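Local atomic coordinates of glucuronan lyase A (Trichoderma reesei, PDB entry 2ZZJ), a protein that binds a calcium ion and probably cleaves beta-1,4-glucuronan, a polymer of glucuronic acid, by a lyase reaction. Residues Y5-W13 / K33-T41; F195-W204 / R217-V226. One frame throughout, in Å; residues are numbered along the deposited sequence.

Interaction 1 of 2, residues Y5-W13 / K33-T41; sequences YNDGHLNGW and KGTSALKMT. With CA (calcium ion), chain B.
Gly8 and Ala37 bring the two backbones to 3.9 Å between their CA atoms, where the chain leaving strand 2-6 turns across the start of strand 37-43 in the beta-jelly roll and the pair encloses a calcium ion. Three main-chain carbonyls of these segments grip the metal: Asp7 O and Ser36 O at 2.4 Å each and Lys33 O at 2.3 Å. Two waters join them, and both carboxylate oxygens of Asp222 complete the shell. Gly8 suits this close approach, since a CB would run into Ser36 O and the CA of Ala37. Ser36, its OG anti to the backbone N (chi1 -164°), directs the hydroxyl to the loop, where it donates to Gly8 O at 2.7 Å. The same side chain lies over one face of the His9 imidazole, its CB making a CH-pi contact 3.6 Å from the ring centroid. His9 is kept from turning by ND1, which donates almost straight, in the plane of its ring, to Asp7 OD1, approaching that oxygen from above the carboxylate plane. Farther along, Leu38 packs against the loop: CG lies against the Gly8 carbonyl carbon, CD2 reaches the backbone of His9 and meets Leu10 CD2, and CD1 approaches Trp13 NE1. An aliphatic fork suits this place because one branch can lie against the His9 backbone while the other meets the indole of Trp13. The loop owes its shape to Asn6, whose OD1 accepts from Gly8 N in an Asx turn and from His9 N, both donors on the same face of the amide plane. Asparagine can do both jobs, for the amide's other end ties down the far side of the turn, ND2 donating to His9 O at 3.0 Å.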
# COMPACT_ATOMS: atom_id res chain seq x y z
N TYR A 5 -4.99 -14.48 -4.49
CA TYR A 5 -3.62 -14.70 -4.94
C TYR A 5 -3.47 -14.12 -6.32
O TYR A 5 -4.34 -14.36 -7.21
CB TYR A 5 -3.23 -16.20 -4.94
CG TYR A 5 -1.91 -16.45 -5.62
CD1 TYR A 5 -0.71 -15.92 -5.09
CD2 TYR A 5 -1.84 -17.21 -6.80
CE1 TYR A 5 0.53 -16.14 -5.73
CE2 TYR A 5 -0.60 -17.42 -7.46
CZ TYR A 5 0.56 -16.90 -6.92
OH TYR A 5 1.78 -17.12 -7.54
N ASN A 6 -2.42 -13.35 -6.53
CA ASN A 6 -2.13 -12.87 -7.89
C ASN A 6 -0.66 -13.03 -8.22
O ASN A 6 0.21 -12.50 -7.51
CB ASN A 6 -2.54 -11.40 -8.08
CG ASN A 6 -2.39 -10.93 -9.52
OD1 ASN A 6 -1.33 -10.45 -9.94
ND2 ASN A 6 -3.49 -11.06 -10.31
N ASP A 7 -0.38 -13.76 -9.31
CA ASP A 7 1.00 -14.06 -9.69
C ASP A 7 1.64 -13.03 -10.62
O ASP A 7 2.60 -13.36 -11.34
CB ASP A 7 1.09 -15.43 -10.38
CG ASP A 7 0.41 -15.43 -11.75
OD1 ASP A 7 -0.38 -14.50 -12.03
OD2 ASP A 7 0.66 -16.38 -12.54
N GLY A 8 1.17 -11.79 -10.59
CA GLY A 8 1.77 -10.74 -11.43
C GLY A 8 1.11 -10.67 -12.79
O GLY A 8 1.80 -10.60 -13.81
N HIS A 9 -0.22 -10.66 -12.80
CA HIS A 9 -1.04 -10.54 -14.01
C HIS A 9 -2.20 -9.57 -13.78
O HIS A 9 -2.69 -9.36 -12.65
CB HIS A 9 -1.62 -11.91 -14.38
CG HIS A 9 -0.69 -12.79 -15.17
ND1 HIS A 9 -0.08 -13.91 -14.63
CD2 HIS A 9 -0.25 -12.70 -16.45
CE1 HIS A 9 0.68 -14.48 -15.55
NE2 HIS A 9 0.60 -13.75 -16.66
N LEU A 10 -2.69 -8.98 -14.87
CA LEU A 10 -3.82 -8.12 -14.79
C LEU A 10 -5.04 -8.89 -14.35
O LEU A 10 -5.88 -8.37 -13.62
CB LEU A 10 -4.08 -7.45 -16.15
CG LEU A 10 -3.03 -6.39 -16.56
CD1 LEU A 10 -3.39 -5.83 -17.95
CD2 LEU A 10 -2.93 -5.28 -15.52
N ASN A 11 -5.15 -10.15 -14.77
CA ASN A 11 -6.35 -10.92 -14.42
C ASN A 11 -6.49 -11.07 -12.90
O ASN A 11 -5.51 -11.45 -12.23
CB ASN A 11 -6.33 -12.29 -15.06
CG ASN A 11 -7.71 -12.98 -14.95
OD1 ASN A 11 -8.74 -12.32 -14.76
ND2 ASN A 11 -7.72 -14.28 -15.03
N GLY A 12 -7.67 -10.77 -12.38
CA GLY A 12 -8.01 -11.10 -11.00
C GLY A 12 -8.12 -9.88 -10.14
O GLY A 12 -8.66 -9.95 -9.05
N TRP A 13 -7.59 -8.75 -10.61
CA TRP A 13 -7.77 -7.47 -9.92
C TRP A 13 -9.10 -6.91 -10.36
O TRP A 13 -9.47 -7.05 -11.53
CB TRP A 13 -6.67 -6.49 -10.31
CG TRP A 13 -5.31 -6.99 -9.95
CD1 TRP A 13 -4.39 -7.53 -10.79
CD2 TRP A 13 -4.73 -6.98 -8.64
NE1 TRP A 13 -3.25 -7.87 -10.08
CE2 TRP A 13 -3.45 -7.56 -8.76
CE3 TRP A 13 -5.17 -6.54 -7.39
CZ2 TRP A 13 -2.58 -7.70 -7.65
CZ3 TRP A 13 -4.30 -6.69 -6.28
CH2 TRP A 13 -3.02 -7.26 -6.44
N LYS A 33 8.74 -14.14 -9.49
CA LYS A 33 8.49 -15.59 -9.53
C LYS A 33 7.69 -15.86 -10.80
O LYS A 33 6.89 -15.00 -11.21
CB LYS A 33 7.71 -16.02 -8.28
CG LYS A 33 7.62 -17.51 -8.05
CD LYS A 33 6.72 -17.89 -6.84
CE LYS A 33 7.25 -17.33 -5.50
NZ LYS A 33 6.48 -17.77 -4.26
N GLY A 34 7.89 -17.03 -11.41
CA GLY A 34 7.14 -17.34 -12.64
C GLY A 34 7.63 -16.51 -13.80
O GLY A 34 8.79 -16.14 -13.85
N THR A 35 6.74 -16.17 -14.73
CA THR A 35 7.17 -15.52 -15.97
C THR A 35 6.50 -14.17 -16.18
O THR A 35 6.56 -13.59 -17.27
CB THR A 35 6.84 -16.42 -17.21
OG1 THR A 35 5.43 -16.65 -17.26
CG2 THR A 35 7.54 -17.74 -17.09
N SER A 36 5.83 -13.66 -15.15
CA SER A 36 5.08 -12.43 -15.29
C SER A 36 5.20 -11.60 -14.03
O SER A 36 5.27 -12.16 -12.93
CB SER A 36 3.62 -12.77 -15.52
OG SER A 36 2.95 -11.62 -16.01
N ALA A 37 5.22 -10.29 -14.19
CA ALA A 37 5.02 -9.37 -13.05
C ALA A 37 4.29 -8.13 -13.55
O ALA A 37 4.07 -7.99 -14.76
CB ALA A 37 6.34 -9.02 -12.43
N LEU A 38 3.94 -7.21 -12.65
CA LEU A 38 3.29 -5.97 -13.04
C LEU A 38 4.25 -4.83 -12.91
O LEU A 38 4.99 -4.79 -11.93
CB LEU A 38 2.07 -5.71 -12.17
CG LEU A 38 0.94 -6.73 -12.32
CD1 LEU A 38 -0.19 -6.46 -11.32
CD2 LEU A 38 0.38 -6.72 -13.76
N LYS A 39 4.25 -3.93 -13.89
CA LYS A 39 5.06 -2.72 -13.84
C LYS A 39 4.13 -1.52 -13.71
O LYS A 39 3.22 -1.35 -14.53
CB LYS A 39 5.92 -2.58 -15.10
CG LYS A 39 6.80 -1.33 -15.09
CD LYS A 39 7.70 -1.26 -16.32
CE LYS A 39 6.87 -1.13 -17.60
NZ LYS A 39 7.78 -0.63 -18.70
N MET A 40 4.33 -0.69 -12.68
CA MET A 40 3.55 0.53 -12.49
C MET A 40 4.48 1.71 -12.75
O MET A 40 5.61 1.73 -12.23
CB MET A 40 3.02 0.65 -11.05
CG MET A 40 1.76 -0.19 -10.74
SD MET A 40 2.01 -1.91 -11.08
CE MET A 40 0.68 -2.57 -10.06
N THR A 41 4.02 2.67 -13.54
CA THR A 41 4.81 3.92 -13.75
C THR A 41 3.95 5.16 -13.52
O THR A 41 2.70 5.12 -13.69
CB THR A 41 5.50 3.98 -15.14
OG1 THR A 41 4.57 4.42 -16.15
CG2 THR A 41 6.09 2.63 -15.51
CA CA B . 4.97 -13.68 -11.12
O HOH W 1 4.03 -15.13 -12.90
O HOH W 2 4.42 -15.27 -9.39

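Interaction 2 of 2, residues F195-W204 / R217-V226. With CA (calcium ion), chain B.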
# COMPACT_ATOMS: atom_id res chain seq x y z
N PHE A 195 -7.81 -3.33 -0.67
CA PHE A 195 -6.36 -3.47 -0.55
C PHE A 195 -5.83 -3.14 -1.94
O PHE A 195 -6.17 -3.83 -2.92
CB PHE A 195 -6.01 -4.89 -0.15
CG PHE A 195 -4.53 -5.17 -0.13
CD1 PHE A 195 -3.63 -4.23 0.41
CD2 PHE A 195 -4.03 -6.36 -0.67
CE1 PHE A 195 -2.24 -4.49 0.45
CE2 PHE A 195 -2.62 -6.64 -0.64
CZ PHE A 195 -1.74 -5.70 -0.09
N ARG A 196 -5.05 -2.07 -2.03
CA ARG A 196 -4.47 -1.68 -3.30
C ARG A 196 -2.96 -1.83 -3.27
O ARG A 196 -2.31 -1.51 -2.23
CB ARG A 196 -4.78 -0.22 -3.61
CG ARG A 196 -6.26 0.11 -3.62
CD ARG A 196 -6.39 1.51 -4.11
NE ARG A 196 -7.78 1.94 -4.12
CZ ARG A 196 -8.14 3.20 -4.35
NH1 ARG A 196 -7.22 4.15 -4.58
NH2 ARG A 196 -9.43 3.51 -4.31
N VAL A 197 -2.39 -2.29 -4.38
CA VAL A 197 -0.94 -2.19 -4.54
C VAL A 197 -0.62 -1.35 -5.77
O VAL A 197 -1.31 -1.43 -6.80
CB VAL A 197 -0.16 -3.57 -4.51
CG1 VAL A 197 -0.43 -4.35 -3.21
CG2 VAL A 197 -0.43 -4.40 -5.78
N GLY A 198 0.42 -0.52 -5.67
CA GLY A 198 0.80 0.27 -6.82
C GLY A 198 1.46 1.58 -6.46
O GLY A 198 1.44 2.01 -5.30
N LEU A 199 2.02 2.21 -7.49
CA LEU A 199 2.78 3.46 -7.29
C LEU A 199 1.79 4.60 -7.23
O LEU A 199 1.08 4.88 -8.22
CB LEU A 199 3.76 3.65 -8.46
CG LEU A 199 4.52 5.00 -8.45
CD1 LEU A 199 5.34 5.21 -7.13
CD2 LEU A 199 5.42 5.01 -9.64
N TYR A 200 1.75 5.26 -6.08
CA TYR A 200 0.91 6.43 -5.86
C TYR A 200 1.79 7.59 -5.42
O TYR A 200 2.27 7.64 -4.28
CB TYR A 200 -0.20 6.09 -4.85
CG TYR A 200 -0.98 7.29 -4.31
CD1 TYR A 200 -1.27 8.38 -5.12
CD2 TYR A 200 -1.49 7.28 -3.01
CE1 TYR A 200 -2.01 9.47 -4.63
CE2 TYR A 200 -2.22 8.37 -2.50
CZ TYR A 200 -2.48 9.45 -3.34
OH TYR A 200 -3.19 10.53 -2.87
N ALA A 201 2.06 8.49 -6.35
CA ALA A 201 3.05 9.53 -6.09
C ALA A 201 2.34 10.66 -5.39
O ALA A 201 2.02 11.67 -6.01
CB ALA A 201 3.71 9.97 -7.40
N ASN A 202 2.05 10.46 -4.11
CA ASN A 202 1.14 11.37 -3.41
C ASN A 202 1.73 12.76 -3.07
O ASN A 202 1.03 13.79 -3.10
CB ASN A 202 0.49 10.70 -2.18
CG ASN A 202 1.49 10.10 -1.21
OD1 ASN A 202 2.61 9.75 -1.56
ND2 ASN A 202 1.05 9.89 0.01
N SER A 203 3.02 12.79 -2.76
CA SER A 203 3.67 14.05 -2.42
C SER A 203 3.73 15.03 -3.59
O SER A 203 3.79 16.26 -3.35
CB SER A 203 5.07 13.81 -1.86
OG SER A 203 5.00 13.32 -0.53
N TRP A 204 3.73 14.51 -4.82
CA TRP A 204 3.73 15.36 -6.00
C TRP A 204 2.50 16.28 -5.96
O TRP A 204 2.62 17.49 -6.19
CB TRP A 204 3.71 14.54 -7.31
CG TRP A 204 4.98 13.86 -7.67
CD1 TRP A 204 6.21 13.98 -7.03
CD2 TRP A 204 5.21 13.00 -8.80
NE1 TRP A 204 7.16 13.24 -7.70
CE2 TRP A 204 6.58 12.62 -8.77
CE3 TRP A 204 4.39 12.47 -9.81
CZ2 TRP A 204 7.14 11.75 -9.71
CZ3 TRP A 204 4.95 11.61 -10.76
CH2 TRP A 204 6.33 11.26 -10.69
N ARG A 217 8.78 7.65 -12.76
CA ARG A 217 9.03 6.74 -11.64
C ARG A 217 8.49 5.36 -11.97
O ARG A 217 7.40 5.26 -12.51
CB ARG A 217 8.37 7.27 -10.38
CG ARG A 217 8.97 8.59 -9.84
CD ARG A 217 10.23 8.26 -9.03
NE ARG A 217 10.99 9.46 -8.64
CZ ARG A 217 11.91 9.49 -7.69
NH1 ARG A 217 12.20 8.37 -6.99
NH2 ARG A 217 12.53 10.64 -7.40
N GLN A 218 9.24 4.31 -11.63
CA GLN A 218 8.84 2.92 -11.96
C GLN A 218 8.98 1.98 -10.76
O GLN A 218 10.03 1.95 -10.10
CB GLN A 218 9.68 2.35 -13.09
CG GLN A 218 9.84 3.28 -14.32
CD GLN A 218 10.80 2.71 -15.28
OE1 GLN A 218 11.98 3.10 -15.32
NE2 GLN A 218 10.33 1.77 -16.08
N VAL A 219 7.94 1.18 -10.52
CA VAL A 219 7.93 0.19 -9.43
C VAL A 219 7.26 -1.07 -9.99
O VAL A 219 6.23 -0.95 -10.69
CB VAL A 219 7.17 0.68 -8.18
CG1 VAL A 219 7.24 -0.45 -7.06
CG2 VAL A 219 7.75 2.02 -7.66
N TRP A 220 7.85 -2.24 -9.75
CA TRP A 220 7.30 -3.52 -10.18
C TRP A 220 6.67 -4.24 -8.98
O TRP A 220 7.10 -4.00 -7.84
CB TRP A 220 8.40 -4.41 -10.76
CG TRP A 220 8.93 -3.94 -12.09
CD1 TRP A 220 8.69 -4.50 -13.32
CD2 TRP A 220 9.77 -2.82 -12.32
NE1 TRP A 220 9.37 -3.80 -14.32
CE2 TRP A 220 10.04 -2.77 -13.72
CE3 TRP A 220 10.34 -1.86 -11.49
CZ2 TRP A 220 10.82 -1.77 -14.28
CZ3 TRP A 220 11.16 -0.88 -12.07
CH2 TRP A 220 11.39 -0.84 -13.44
N TYR A 221 5.68 -5.10 -9.24
CA TYR A 221 5.01 -5.87 -8.20
C TYR A 221 4.82 -7.29 -8.66
O TYR A 221 4.69 -7.56 -9.87
CB TYR A 221 3.62 -5.30 -7.93
CG TYR A 221 3.64 -3.95 -7.26
CD1 TYR A 221 3.54 -3.86 -5.87
CD2 TYR A 221 3.78 -2.79 -8.00
CE1 TYR A 221 3.56 -2.58 -5.22
CE2 TYR A 221 3.82 -1.51 -7.37
CZ TYR A 221 3.69 -1.44 -6.00
OH TYR A 221 3.68 -0.18 -5.44
N ASP A 222 4.71 -8.20 -7.71
CA ASP A 222 4.44 -9.60 -8.02
C ASP A 222 3.96 -10.32 -6.77
O ASP A 222 4.15 -9.82 -5.65
CB ASP A 222 5.74 -10.22 -8.53
CG ASP A 222 5.51 -11.49 -9.38
OD1 ASP A 222 4.34 -11.96 -9.50
OD2 ASP A 222 6.52 -12.00 -9.89
N GLU A 223 3.41 -11.52 -6.96
CA GLU A 223 3.18 -12.45 -5.90
C GLU A 223 2.41 -11.79 -4.72
O GLU A 223 2.91 -11.73 -3.60
CB GLU A 223 4.56 -13.04 -5.45
CG GLU A 223 4.50 -14.35 -4.72
CD GLU A 223 4.05 -15.55 -5.60
OE1 GLU A 223 4.00 -16.64 -4.99
OE2 GLU A 223 3.72 -15.41 -6.82
N VAL A 224 1.20 -11.31 -5.01
CA VAL A 224 0.36 -10.66 -4.00
C VAL A 224 -0.64 -11.68 -3.49
O VAL A 224 -1.20 -12.47 -4.28
CB VAL A 224 -0.41 -9.44 -4.59
CG1 VAL A 224 -1.14 -8.66 -3.46
CG2 VAL A 224 0.54 -8.48 -5.36
N ALA A 225 -0.89 -11.67 -2.17
CA ALA A 225 -1.79 -12.65 -1.56
C ALA A 225 -2.43 -12.07 -0.31
O ALA A 225 -1.82 -11.22 0.39
CB ALA A 225 -1.04 -13.96 -1.19
N VAL A 226 -3.66 -12.56 -0.02
CA VAL A 226 -4.35 -12.27 1.23
C VAL A 226 -4.78 -13.63 1.77
O VAL A 226 -5.24 -14.49 1.00
CB VAL A 226 -5.62 -11.36 1.05
CG1 VAL A 226 -6.21 -11.02 2.44
CG2 VAL A 226 -5.26 -10.06 0.27
CA CA B . 4.97 -13.68 -11.12
O HOH W 2 4.42 -15.27 -9.39
O HOH W 1 4.03 -15.13 -12.90
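Tyr221 brings its ring obliquely against the backbone at Gly198, with CZ 3.4 Å from Gly198 N and CE1 3.9 Å from Val197 CB. Gly198 sits at the corner where the strand bends, and its backbone angles would jam any CB against the preceding carbonyl; the bare main chain lets the phenol come close. A chi1 of -69° sets the ring anti to its own carbonyl carbon, and the hydroxyl passes the corner to hydrogen-bond Ile89 O on strand 86-95. With an alanine here, the bend would probably have a gap beside it and the Ile89 carbonyl would lose its phenol partner. On one side of the tyrosine, Phe195 slides past Val226, while Phe195 CE2 meets Val224 CG1 at 3.8 Å. On the other, Leu199 divides its branches: CD1 touches Val219 CG2 at 4.0 Å, and CD2 lies against Arg217 CB and the Arg217 carbonyl. Arg217 bends at chi2 (-81°), so that its aliphatic CG packs 3.7 Å from Trp204 CZ2 while the guanidinium goes on to Gln81 O. Beta-branched and aromatic residues suit this interior, the layer between the two sheets of a jelly roll. Strands 195-197 and 217-226 run antiparallel at 172° with axes 9.9 Å apart, face to face across it. Strands 53-63 and 86-95 flank the former, strands 37-43 and 66-76 are among the latter's neighbours in its own sheet, and helix 202-207 carries Trp204 toward Arg217.

Overall arrangement
Strand 216-227 joins the two contacts, whose centres lie about 11 Å apart: its inner face packs against 195-204 in interaction 2, while Asp222 on its other side reaches the calcium bound by interaction 1. OD1 and OD2 of Asp222 hold the metal at 2.4 and 2.6 Å, adding a carboxylate to the carbonyls of 5-13 and 33-41 and probably offsetting part of its charge. Next to it, a G1 bulge at Glu223 and Val224 faces Asn6, whose N lies 2.7 Å from Val224 O. Glu223 OE2 accepts from a calcium-bound water and meets Tyr5 OH at 2.7 Å; OE1 forms a salt bridge with Lys33 NZ.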